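Local structure of GTN Reductase (Agrobacterium tumefaciens, 5N6G) at residues R209-V214 / I229-V234. The protein is an FMN-dependent ene-reductase of the Old Yellow Enzyme family that probably reduces activated carbon-carbon double bonds with NADH or NADPH as electron source. Numbering follows the deposited sequence.
Sequences RFLLEV and IRLSPV. With FMN (flavin mononucleotide), chain B.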
# COMPACT_ATOMS: atom_id res chain seq x y z
N ARG A 209 17.28 0.48 7.40
CA ARG A 209 17.08 0.59 8.84
C ARG A 209 15.71 1.15 9.17
O ARG A 209 15.03 0.62 10.06
CB ARG A 209 18.16 1.49 9.44
CG ARG A 209 18.10 1.61 10.95
CD ARG A 209 19.23 2.50 11.49
NE ARG A 209 20.53 2.09 10.98
CZ ARG A 209 21.18 1.00 11.37
NH1 ARG A 209 20.65 0.20 12.28
NH2 ARG A 209 22.35 0.69 10.83
N PHE A 210 15.30 2.22 8.49
CA PHE A 210 13.99 2.81 8.79
C PHE A 210 12.86 1.83 8.50
O PHE A 210 11.94 1.67 9.33
CB PHE A 210 13.80 4.11 8.00
CG PHE A 210 12.49 4.80 8.29
CD1 PHE A 210 12.23 5.34 9.55
CD2 PHE A 210 11.52 4.91 7.31
CE1 PHE A 210 11.03 5.98 9.82
CE2 PHE A 210 10.32 5.56 7.56
CZ PHE A 210 10.07 6.08 8.80
N LEU A 211 12.88 1.18 7.34
CA LEU A 211 11.85 0.18 7.02
C LEU A 211 11.73 -0.82 8.16
O LEU A 211 10.62 -1.15 8.61
CB LEU A 211 12.19 -0.52 5.71
CG LEU A 211 11.19 -1.56 5.19
CD1 LEU A 211 11.33 -1.74 3.69
CD2 LEU A 211 11.34 -2.92 5.85
N LEU A 212 12.86 -1.35 8.62
CA LEU A 212 12.80 -2.41 9.61
C LEU A 212 12.39 -1.87 10.98
O LEU A 212 11.72 -2.57 11.74
CB LEU A 212 14.13 -3.15 9.66
CG LEU A 212 14.47 -3.90 8.38
CD1 LEU A 212 15.91 -4.40 8.45
CD2 LEU A 212 13.55 -5.09 8.16
N GLU A 213 12.70 -0.61 11.27
CA GLU A 213 12.21 -0.01 12.51
C GLU A 213 10.70 0.19 12.47
O GLU A 213 10.03 -0.01 13.49
CB GLU A 213 12.93 1.32 12.79
CG GLU A 213 14.35 1.13 13.28
CD GLU A 213 15.13 2.41 13.44
OE1 GLU A 213 14.72 3.46 12.93
OE2 GLU A 213 16.20 2.36 14.10
N VAL A 214 10.17 0.57 11.30
CA VAL A 214 8.72 0.69 11.14
C VAL A 214 8.07 -0.67 11.34
O VAL A 214 7.10 -0.81 12.09
CB VAL A 214 8.35 1.29 9.77
CG1 VAL A 214 6.85 1.22 9.54
CG2 VAL A 214 8.86 2.73 9.66
N ILE A 229 3.45 -6.04 4.49
CA ILE A 229 4.19 -4.92 3.91
C ILE A 229 4.08 -5.00 2.41
O ILE A 229 4.12 -6.09 1.83
CB ILE A 229 5.66 -4.92 4.37
CG1 ILE A 229 6.42 -3.68 3.90
CG2 ILE A 229 6.35 -6.23 3.98
CD1 ILE A 229 7.69 -3.42 4.68
N ARG A 230 4.01 -3.85 1.75
CA ARG A 230 4.03 -3.78 0.30
C ARG A 230 5.37 -3.22 -0.18
O ARG A 230 5.82 -2.18 0.30
CB ARG A 230 2.89 -2.90 -0.23
CG ARG A 230 2.72 -3.05 -1.73
CD ARG A 230 1.52 -2.34 -2.28
NE ARG A 230 0.92 -3.12 -3.36
CZ ARG A 230 0.29 -2.62 -4.41
NH1 ARG A 230 0.21 -1.33 -4.60
NH2 ARG A 230 -0.26 -3.45 -5.29
N LEU A 231 5.97 -3.87 -1.17
CA LEU A 231 7.28 -3.52 -1.71
C LEU A 231 7.18 -3.43 -3.23
O LEU A 231 6.38 -4.12 -3.86
CB LEU A 231 8.35 -4.57 -1.33
CG LEU A 231 8.52 -4.81 0.16
CD1 LEU A 231 9.39 -6.07 0.36
CD2 LEU A 231 9.12 -3.56 0.80
N SER A 232 8.02 -2.59 -3.83
CA SER A 232 7.98 -2.36 -5.27
C SER A 232 9.41 -2.09 -5.74
O SER A 232 9.84 -0.93 -5.87
CB SER A 232 7.04 -1.20 -5.63
OG SER A 232 7.36 -0.02 -4.89
N PRO A 233 10.19 -3.15 -6.00
CA PRO A 233 11.65 -2.99 -6.18
C PRO A 233 12.08 -2.09 -7.32
O PRO A 233 13.15 -1.47 -7.22
CB PRO A 233 12.12 -4.43 -6.42
CG PRO A 233 11.12 -5.28 -5.73
CD PRO A 233 9.80 -4.56 -5.82
N VAL A 234 11.34 -2.00 -8.43
CA VAL A 234 11.86 -1.29 -9.59
C VAL A 234 10.98 -0.14 -10.04
O VAL A 234 11.29 0.49 -11.05
CB VAL A 234 12.08 -2.25 -10.78
CG1 VAL A 234 13.07 -3.35 -10.42
CG2 VAL A 234 10.78 -2.86 -11.26
N1 FMN B . -0.89 1.41 -4.78
C2 FMN B . -0.73 1.50 -3.43
O2 FMN B . 0.16 0.86 -2.83
N3 FMN B . -1.58 2.30 -2.69
C4 FMN B . -2.60 3.08 -3.21
O4 FMN B . -3.33 3.73 -2.46
C4A FMN B . -2.75 3.00 -4.64
N5 FMN B . -3.71 3.68 -5.20
C5A FMN B . -3.95 3.47 -6.55
C6 FMN B . -5.04 4.10 -7.14
C7 FMN B . -5.39 3.83 -8.45
C7M FMN B . -6.61 4.51 -9.04
C8 FMN B . -4.64 2.93 -9.21
C8M FMN B . -5.03 2.57 -10.62
C9 FMN B . -3.53 2.31 -8.64
C9A FMN B . -3.19 2.57 -7.31
N10 FMN B . -2.14 1.88 -6.67
C10 FMN B . -1.87 2.09 -5.34
C1' FMN B . -1.46 0.80 -7.40
C2' FMN B . -2.32 -0.46 -7.41
O2' FMN B . -2.45 -0.99 -6.08
C3' FMN B . -1.76 -1.56 -8.32
O3' FMN B . -0.42 -1.86 -7.94
C4' FMN B . -1.78 -1.19 -9.80
O4' FMN B . -3.08 -0.75 -10.18
C5' FMN B . -1.30 -2.33 -10.68
O5' FMN B . -2.19 -3.46 -10.56
P FMN B . -3.30 -3.89 -11.67
O1P FMN B . -2.51 -4.21 -12.92
O2P FMN B . -4.16 -2.65 -11.86
O3P FMN B . -4.00 -5.05 -11.06
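L211 reaches from helix 204-222 onto the outer side of barrel strand 227-231, where it meets I229 and L231. The tight part is L211 against I229. L211 CD2 lies 3.9 Å from I229 CD1, and L211 CG and CD1 are 4.0 and 4.1 Å from the same methyl, so the strand methyl sits against the whole fork of the leucine. I229 holds CG1 anti to its backbone N (chi1 -174°), and with chi2 also extended its CD1 is carried out to the helix. The two side chains run obliquely to one another. L231 makes the looser touch, a single methyl pair: its CD2 is 4.1 Å from L211 CD1, and the side chains meet at about a right angle. The solvent side lies on the other flank of the helix, where R209 and E213 are partly exposed. E213 OE1 is hydrogen-bonded to Y200 OH there, and R209 NE to D199 O.

I185 and L189 of helix 184-189 and V252 of helix 245-256 also pack on L211. These residues form part of the apolar layer between helices and barrel in a TIM-barrel fold.

R230 reaches the flavin instead. NH1 gives a hydrogen bond of 2.8 Å to FMN O2, which lies at the edge of the guanidinium near its plane. NH2 donates a hydrogen bond to the ribityl hydroxyl O3' at 3.1 Å. Weak hydrogen bonds from NH1 to O2' and O3' add to the grip. I229 and L231 thus face the helices, while R230 between them turns to the flavin in the barrel, and its positive charge beside O2 would probably stabilise negative charge on the N1-C2=O2 edge of the reduced flavin.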